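Local coordinates for protein NAD(P)-dependent oxidoreductase (Pseudomonas putida, PDB 7A3W) that is an NADPH-dependent imine reductase that carries out both conjugate reduction and reductive amination, at residues A240-H245 with M275-G280; A255-R258 with P262-S265. All blocks are in the same frame, centred on the assembly; numbering follows the deposited sequence.

Contact 1 (A240-H245 with M275-G280); sequences ASVDVH and MAQTAG. With NDP (NADPH dihydro-nicotinamide-adenine-dinucleotide phosphate), chain C.
Q277 donates through NE2 to OD1 of D243 over 2.8 Å, and this is the one hydrogen bond that joins the two segments. The N-H points at the oxygen with little bend (158°) and nearly within the amide plane of Q277. It arrives on the anti side of the carboxylate, 24° out of that group's plane, with the amide and carboxylate planes steeply inclined to one another. Q277 spans the gap because its chain is extended beyond CG (chi2 -179°), which carries the amide out to the aspartate. The same chain has an apolar use, since its CG lies 3.8 Å from CG1 of V242, and that methyl also approaches CB of A276 at 4.3 Å. Cutting this side chain back to an alanine is likely to leave D243 without its amide partner and to uncover the V242 methyl along that flank. The example illustrates how two roughly antiparallel helices of a hairpin can be joined at their far ends: helix 242-258 starts here and helix 264-278 finishes, in a Schellman motif with G280, at positive phi, as the C-prime residue. S241 is the N-cap, its OG accepting from V244 N at 3.0 Å, while its carbonyl oxygen receives both H245 N and H245 ND1, the latter at 2.9 Å from above the carbonyl plane. That second bond helps fix the rotation of the imidazole, whose NE2 is hydrogen-bonded to Y129 OH of the second subunit. Beside this helix start lies NADPH, with its O2A 3.4 Å from CG2 of V244 and its carboxamide N7N 3.5 Å from CB of A240. Residues of the second subunit, among them S40 and T101, hydrogen-bond the same cofactor. Behind the apolar contact, L289 of helix 289-293 packs on both V242 and A276.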
ATOM      1  N   ALA B 240      12.937 -14.053  -5.699  1.00 22.59           N
ATOM      2  CA  ALA B 240      12.434 -14.678  -4.463  1.00 23.16           C
ATOM      3  C   ALA B 240      11.290 -15.607  -4.841  1.00 23.37           C
ATOM      4  O   ALA B 240      10.484 -15.211  -5.704  1.00 26.15           O
ATOM      5  CB  ALA B 240      11.981 -13.635  -3.475  1.00 22.88           C
ATOM      6  N   SER B 241      11.201 -16.773  -4.221  1.00 20.64           N
ATOM      7  CA  SER B 241      10.099 -17.713  -4.501  1.00 18.67           C
ATOM      8  C   SER B 241       8.891 -17.393  -3.622  1.00 17.65           C
ATOM      9  O   SER B 241       9.046 -16.923  -2.495  1.00 18.64           O
ATOM     10  CB  SER B 241      10.530 -19.133  -4.291  1.00 18.37           C
ATOM     11  OG  SER B 241      10.778 -19.363  -2.923  1.00 19.42           O
ATOM     12  N   VAL B 242       7.710 -17.759  -4.091  1.00 17.21           N
ATOM     13  CA  VAL B 242       6.514 -17.822  -3.205  1.00 17.91           C
ATOM     14  C   VAL B 242       6.877 -18.577  -1.907  1.00 19.21           C
ATOM     15  O   VAL B 242       6.490 -18.124  -0.821  1.00 16.90           O
ATOM     16  CB  VAL B 242       5.332 -18.443  -3.960  1.00 19.25           C
ATOM     17  CG1 VAL B 242       4.193 -18.773  -3.026  1.00 20.17           C
ATOM     18  CG2 VAL B 242       4.888 -17.539  -5.107  1.00 19.22           C
ATOM     19  N   ASP B 243       7.585 -19.709  -1.982  1.00 20.16           N
ATOM     20  CA  ASP B 243       7.828 -20.552  -0.781  1.00 20.96           C
ATOM     21  C   ASP B 243       8.626 -19.752   0.268  1.00 20.27           C
ATOM     22  O   ASP B 243       8.339 -19.836   1.450  1.00 18.30           O
ATOM     23  CB  ASP B 243       8.550 -21.839  -1.169  1.00 22.86           C
ATOM     24  CG  ASP B 243       7.677 -22.855  -1.884  1.00 24.85           C
ATOM     25  OD1 ASP B 243       6.443 -22.787  -1.762  1.00 25.32           O
ATOM     26  OD2 ASP B 243       8.249 -23.690  -2.580  1.00 28.65           O
ATOM     27  N   VAL B 244       9.591 -18.944  -0.160  1.00 18.77           N
ATOM     28  CA  VAL B 244      10.416 -18.126   0.768  1.00 20.62           C
ATOM     29  C   VAL B 244       9.549 -16.982   1.320  1.00 18.54           C
ATOM     30  O   VAL B 244       9.631 -16.708   2.543  1.00 18.16           O
ATOM     31  CB  VAL B 244      11.718 -17.686   0.074  1.00 21.00           C
ATOM     32  CG1 VAL B 244      12.448 -16.605   0.839  1.00 22.16           C
ATOM     33  CG2 VAL B 244      12.626 -18.898  -0.165  1.00 23.34           C
ATOM     34  N   HIS B 245       8.691 -16.367   0.500  1.00 16.75           N
ATOM     35  CA  HIS B 245       7.703 -15.363   0.968  1.00 16.36           C
ATOM     36  C   HIS B 245       6.843 -15.979   2.079  1.00 16.43           C
ATOM     37  O   HIS B 245       6.628 -15.329   3.120  1.00 17.92           O
ATOM     38  CB  HIS B 245       6.798 -14.874  -0.168  1.00 16.37           C
ATOM     39  CG  HIS B 245       7.417 -13.828  -1.036  1.00 15.53           C
ATOM     40  ND1 HIS B 245       8.168 -14.134  -2.136  1.00 17.86           N
ATOM     41  CD2 HIS B 245       7.345 -12.484  -0.989  1.00 16.15           C
ATOM     42  CE1 HIS B 245       8.592 -13.015  -2.718  1.00 17.40           C
ATOM     43  NE2 HIS B 245       8.080 -11.993  -2.047  1.00 17.48           N
ATOM     44  N   MET B 275      -2.754 -20.321  -2.020  1.00 25.95           N
ATOM     45  CA  MET B 275      -3.404 -20.525  -3.346  1.00 26.41           C
ATOM     46  C   MET B 275      -2.334 -20.824  -4.393  1.00 24.84           C
ATOM     47  O   MET B 275      -2.490 -21.788  -5.136  1.00 24.47           O
ATOM     48  CB  MET B 275      -4.153 -19.285  -3.827  1.00 27.81           C
ATOM     49  CG  MET B 275      -5.599 -19.230  -3.449  1.00 30.97           C
ATOM     50  SD  MET B 275      -6.269 -17.610  -3.929  1.00 30.39           S
ATOM     51  CE  MET B 275      -7.424 -17.465  -2.572  1.00 31.44           C
ATOM     52  N   ALA B 276      -1.293 -19.991  -4.467  1.00 22.30           N
ATOM     53  CA  ALA B 276      -0.215 -20.124  -5.461  1.00 24.17           C
ATOM     54  C   ALA B 276       0.554 -21.429  -5.230  1.00 23.44           C
ATOM     55  O   ALA B 276       0.804 -22.155  -6.219  1.00 24.05           O
ATOM     56  CB  ALA B 276       0.672 -18.902  -5.434  1.00 24.10           C
ATOM     57  N   GLN B 277       0.887 -21.752  -3.982  1.00 22.36           N
ATOM     58  CA  GLN B 277       1.633 -23.005  -3.659  1.00 24.56           C
ATOM     59  C   GLN B 277       0.804 -24.221  -4.106  1.00 25.46           C
ATOM     60  O   GLN B 277       1.376 -25.134  -4.755  1.00 23.43           O
ATOM     61  CB  GLN B 277       1.939 -23.100  -2.168  1.00 24.80           C
ATOM     62  CG  GLN B 277       2.951 -22.071  -1.667  1.00 24.59           C
ATOM     63  CD  GLN B 277       3.219 -22.263  -0.194  1.00 25.34           C
ATOM     64  OE1 GLN B 277       2.301 -22.362   0.612  1.00 25.17           O
ATOM     65  NE2 GLN B 277       4.483 -22.324   0.170  1.00 23.75           N
ATOM     66  N   THR B 278      -0.478 -24.225  -3.754  1.00 28.29           N
ATOM     67  CA  THR B 278      -1.463 -25.287  -4.099  1.00 32.21           C
ATOM     68  C   THR B 278      -1.470 -25.500  -5.613  1.00 29.52           C
ATOM     69  O   THR B 278      -1.697 -26.643  -6.041  1.00 30.04           O
ATOM     70  CB  THR B 278      -2.868 -24.912  -3.598  1.00 34.75           C
ATOM     71  OG1 THR B 278      -2.764 -24.855  -2.181  1.00 36.92           O
ATOM     72  CG2 THR B 278      -3.953 -25.888  -3.995  1.00 38.46           C
ATOM     73  N   ALA B 279      -1.258 -24.437  -6.393  1.00 27.43           N
ATOM     74  CA  ALA B 279      -1.310 -24.469  -7.869  1.00 27.07           C
ATOM     75  C   ALA B 279       0.082 -24.797  -8.434  1.00 26.67           C
ATOM     76  O   ALA B 279       0.249 -24.672  -9.650  1.00 27.01           O
ATOM     77  CB  ALA B 279      -1.840 -23.151  -8.382  1.00 28.68           C
ATOM     78  N   GLY B 280       1.052 -25.153  -7.584  1.00 24.04           N
ATOM     79  CA  GLY B 280       2.404 -25.568  -8.014  1.00 23.10           C
ATOM     80  C   GLY B 280       3.274 -24.374  -8.385  1.00 23.83           C
ATOM     81  O   GLY B 280       4.150 -24.515  -9.284  1.00 23.60           O
TER
HETATM   82  PA  NDP C 301      16.668 -19.216  -0.794  1.00 17.81           P
HETATM   83  O1A NDP C 301      17.063 -18.805  -2.173  1.00 16.93           O
HETATM   84  O2A NDP C 301      15.693 -20.343  -0.529  1.00 17.79           O
HETATM   85  O5B NDP C 301      18.024 -19.610  -0.062  1.00 18.25           O
HETATM   86  C5B NDP C 301      17.997 -20.257   1.227  1.00 18.53           C
HETATM   87  C4B NDP C 301      19.412 -20.501   1.670  1.00 18.90           C
HETATM   88  O4B NDP C 301      19.390 -21.155   2.970  1.00 19.44           O
HETATM   89  C3B NDP C 301      20.249 -21.410   0.756  1.00 20.00           C
HETATM   90  O3B NDP C 301      21.625 -21.056   0.773  1.00 18.85           O
HETATM   91  C2B NDP C 301      20.071 -22.753   1.446  1.00 19.82           C
HETATM   92  O2B NDP C 301      21.120 -23.664   1.145  1.00 20.41           O
HETATM   93  C1B NDP C 301      20.175 -22.304   2.894  1.00 21.23           C
HETATM   94  N9A NDP C 301      19.711 -23.299   3.851  1.00 21.37           N
HETATM   95  C8A NDP C 301      18.471 -23.855   4.016  1.00 23.55           C
HETATM   96  N7A NDP C 301      18.435 -24.769   4.954  1.00 21.94           N
HETATM   97  C5A NDP C 301      19.726 -24.798   5.448  1.00 23.76           C
HETATM   98  C6A NDP C 301      20.340 -25.546   6.464  1.00 24.23           C
HETATM   99  N6A NDP C 301      19.706 -26.459   7.196  1.00 26.61           N
HETATM  100  N1A NDP C 301      21.655 -25.309   6.699  1.00 29.21           N
HETATM  101  C2A NDP C 301      22.299 -24.387   5.972  1.00 26.76           C
HETATM  102  N3A NDP C 301      21.827 -23.640   4.977  1.00 27.09           N
HETATM  103  C4A NDP C 301      20.522 -23.895   4.770  1.00 22.28           C
HETATM  104  O3  NDP C 301      16.255 -17.947   0.081  1.00 16.97           O
HETATM  105  PN  NDP C 301      16.549 -16.380  -0.121  1.00 17.05           P
HETATM  106  O1N NDP C 301      17.965 -16.146  -0.512  1.00 17.63           O
HETATM  107  O2N NDP C 301      15.502 -15.840  -1.010  1.00 15.36           O
HETATM  108  O5D NDP C 301      16.254 -15.827   1.344  1.00 17.15           O
HETATM  109  C5D NDP C 301      17.247 -15.963   2.376  1.00 17.42           C
HETATM  110  C4D NDP C 301      16.812 -15.178   3.575  1.00 16.49           C
HETATM  111  O4D NDP C 301      16.834 -13.770   3.245  1.00 16.97           O
HETATM  112  C3D NDP C 301      15.414 -15.480   4.138  1.00 16.03           C
HETATM  113  O3D NDP C 301      15.460 -15.405   5.548  1.00 14.79           O
HETATM  114  C2D NDP C 301      14.548 -14.380   3.527  1.00 16.54           C
HETATM  115  O2D NDP C 301      13.343 -14.090   4.247  1.00 16.83           O
HETATM  116  C1D NDP C 301      15.552 -13.225   3.526  1.00 17.26           C
HETATM  117  N1N NDP C 301      15.201 -12.214   2.492  1.00 18.75           N
HETATM  118  C2N NDP C 301      15.152 -12.528   1.154  1.00 19.19           C
HETATM  119  C3N NDP C 301      14.734 -11.602   0.213  1.00 20.16           C
HETATM  120  C7N NDP C 301      14.617 -11.921  -1.259  1.00 22.28           C
HETATM  121  O7N NDP C 301      14.110 -11.049  -1.981  1.00 18.80           O
HETATM  122  N7N NDP C 301      15.010 -13.103  -1.750  1.00 20.36           N
HETATM  123  C4N NDP C 301      14.406 -10.227   0.667  1.00 22.43           C
HETATM  124  C5N NDP C 301      14.715  -9.966   2.065  1.00 21.87           C
HETATM  125  C6N NDP C 301      14.874 -10.949   2.916  1.00 20.39           C
HETATM  126  P2B NDP C 301      20.873 -24.650  -0.151  1.00 21.70           P
HETATM  127  O1X NDP C 301      21.770 -25.848   0.072  1.00 26.11           O
HETATM  128  O2X NDP C 301      19.424 -25.023  -0.166  1.00 25.85           O
HETATM  129  O3X NDP C 301      21.311 -23.785  -1.327  1.00 19.88           O

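Contact 2 (A255-R258 with P262-S265)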
ATOM      1  N   ALA B 255       5.028 -13.158  15.158  1.00 20.04           N
ATOM      2  CA  ALA B 255       5.271 -11.888  15.876  1.00 20.28           C
ATOM      3  C   ALA B 255       3.944 -11.203  16.212  1.00 20.31           C
ATOM      4  O   ALA B 255       3.797 -10.727  17.355  1.00 20.82           O
ATOM      5  CB  ALA B 255       6.180 -11.003  15.062  1.00 19.34           C
ATOM      6  N   LEU B 256       2.995 -11.171  15.284  1.00 20.53           N
ATOM      7  CA  LEU B 256       1.669 -10.541  15.525  1.00 20.71           C
ATOM      8  C   LEU B 256       0.941 -11.312  16.628  1.00 23.66           C
ATOM      9  O   LEU B 256       0.426 -10.670  17.566  1.00 22.27           O
ATOM     10  CB  LEU B 256       0.833 -10.511  14.245  1.00 20.98           C
ATOM     11  CG  LEU B 256       1.338  -9.566  13.159  1.00 19.84           C
ATOM     12  CD1 LEU B 256       0.750  -9.910  11.802  1.00 20.31           C
ATOM     13  CD2 LEU B 256       1.033  -8.123  13.519  1.00 21.64           C
ATOM     14  N   GLN B 257       0.923 -12.638  16.539  1.00 24.92           N
ATOM     15  CA  GLN B 257       0.218 -13.493  17.531  1.00 28.49           C
ATOM     16  C   GLN B 257       0.834 -13.276  18.921  1.00 31.31           C
ATOM     17  O   GLN B 257       0.070 -13.081  19.902  1.00 35.24           O
ATOM     18  CB  GLN B 257       0.252 -14.949  17.063  1.00 30.28           C
ATOM     19  CG  GLN B 257      -0.638 -15.203  15.848  1.00 36.61           C
ATOM     20  CD  GLN B 257      -0.506 -16.600  15.279  1.00 40.54           C
ATOM     21  OE1 GLN B 257       0.521 -17.260  15.411  1.00 48.53           O
ATOM     22  NE2 GLN B 257      -1.549 -17.061  14.603  1.00 41.80           N
ATOM     23  N   ARG B 258       2.161 -13.230  19.019  1.00 31.38           N
ATOM     24  CA  ARG B 258       2.846 -13.073  20.326  1.00 33.55           C
ATOM     25  C   ARG B 258       2.620 -11.652  20.877  1.00 31.66           C
ATOM     26  O   ARG B 258       2.585 -11.525  22.103  1.00 32.79           O
ATOM     27  CB  ARG B 258       4.310 -13.516  20.201  1.00 38.50           C
ATOM     28  CG  ARG B 258       4.454 -15.034  20.292  1.00 44.17           C
ATOM     29  CD  ARG B 258       5.569 -15.706  19.504  1.00 48.37           C
ATOM     30  NE  ARG B 258       6.921 -15.233  19.783  1.00 52.58           N
ATOM     31  CZ  ARG B 258       7.475 -14.162  19.226  1.00 50.56           C
ATOM     32  NH2 ARG B 258       8.713 -13.827  19.538  1.00 55.17           N
ATOM     33  N   PRO B 262      -3.715  -7.685  15.921  1.00 26.50           N
ATOM     34  CA  PRO B 262      -4.509  -8.270  14.841  1.00 24.93           C
ATOM     35  C   PRO B 262      -3.644  -8.592  13.615  1.00 26.04           C
ATOM     36  O   PRO B 262      -2.664  -7.885  13.350  1.00 24.28           O
ATOM     37  CB  PRO B 262      -5.550  -7.208  14.477  1.00 25.11           C
ATOM     38  CG  PRO B 262      -5.445  -6.147  15.554  1.00 26.16           C
ATOM     39  CD  PRO B 262      -4.117  -6.322  16.263  1.00 25.53           C
ATOM     40  N   HIS B 263      -4.050  -9.618  12.867  1.00 24.95           N
ATOM     41  CA  HIS B 263      -3.273 -10.190  11.744  1.00 23.11           C
ATOM     42  C   HIS B 263      -4.179 -10.609  10.585  1.00 22.15           C
ATOM     43  O   HIS B 263      -3.765 -11.483   9.803  1.00 22.68           O
ATOM     44  CB  HIS B 263      -2.412 -11.338  12.277  1.00 24.29           C
ATOM     45  CG  HIS B 263      -3.189 -12.382  12.998  1.00 23.22           C
ATOM     46  ND1 HIS B 263      -3.879 -13.369  12.337  1.00 26.61           N
ATOM     47  CD2 HIS B 263      -3.396 -12.593  14.312  1.00 25.50           C
ATOM     48  CE1 HIS B 263      -4.464 -14.162  13.212  1.00 24.23           C
ATOM     49  NE2 HIS B 263      -4.183 -13.717  14.426  1.00 24.54           N
ATOM     50  N   ALA B 264      -5.337  -9.968  10.419  1.00 20.49           N
ATOM     51  CA  ALA B 264      -6.290 -10.285   9.331  1.00 19.40           C
ATOM     52  C   ALA B 264      -5.681  -9.967   7.956  1.00 18.68           C
ATOM     53  O   ALA B 264      -5.962 -10.667   6.960  1.00 17.81           O
ATOM     54  CB  ALA B 264      -7.568  -9.519   9.542  1.00 21.10           C
ATOM     55  N   SER B 265      -4.932  -8.882   7.852  1.00 17.23           N
ATOM     56  CA  SER B 265      -4.323  -8.504   6.562  1.00 18.43           C
ATOM     57  C   SER B 265      -3.223  -9.515   6.194  1.00 17.44           C
ATOM     58  O   SER B 265      -3.129  -9.903   5.044  1.00 18.42           O
ATOM     59  CB  SER B 265      -3.798  -7.099   6.617  1.00 19.26           C
ATOM     60  OG  SER B 265      -3.357  -6.735   5.329  1.00 21.97           O
TER
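The imidazole of H263 and the amide of Q257 stand almost at right angles, their planes 87° apart, but it is the CG methylene of Q257, not its amide, that reaches the ring. This CG comes to 4.1 Å from CD2 of H263, and it lies equally near the ring's NE2, a van der Waals approach with the glutamine running obliquely across the histidine. The closer packing is at the root of the ring. There CD1 of L256 touches CB of H263 at 3.5 Å, and CB of L256 stands 3.9 Å from that same carbon. The other leucine methyl, CD2, rests 3.7 Å from the carbonyl oxygen of P262, so that the branched end of L256 lies against both the backbone and the side chain of the incoming segment. H263 holds its CG between the backbone N and the carbonyl carbon (chi1 55°), which turns the ring towards Q257 while its CB stays on the leucine. The contact illustrates how a short connection between two helices of a hairpin can be packed across by van der Waals contacts, without a hydrogen bond between the segments. Across it the backbones come nearest at L256 and H263, whose CA atoms are 6.2 Å apart. H263 takes the N-cap position of helix 264-278, and its ND1 makes a weak hydrogen bond to D267 OD2 further along. Two amides of the first turn find acceptors elsewhere: S265 N bonds to E193 OE1, and A264 N to Y272 OH of the second subunit. The long helix 173-200 packs against this end of the hairpin, meeting L256 with E193 and L197, P262 with V196 and S265 with A190, while Y272 and A268 of the second subunit pack on P262 and A264, setting this end of the hairpin at the dimer interface.

In the fold
After the N-terminal Rossmann-type domain, helix 173-200 and helix 205-232, the chain reaches helix 242-258, whose start forms the first half of contact 1. At the far end of that helix contact 2 closes a turn of only three residues, after which helix 264-278 runs back to complete contact 1. The shorter loop thus lies wholly within the longer, as expected of an antiparallel helical hairpin, with the contact centres 21 Å apart. Contact 2 ties the turn to helix 173-200, and contact 1 ties the open end to the C-terminal helix 289-293. Both ends meet the second subunit, consistent with the intertwined dimer of imine reductases, and contact 1 also borders the cofactor.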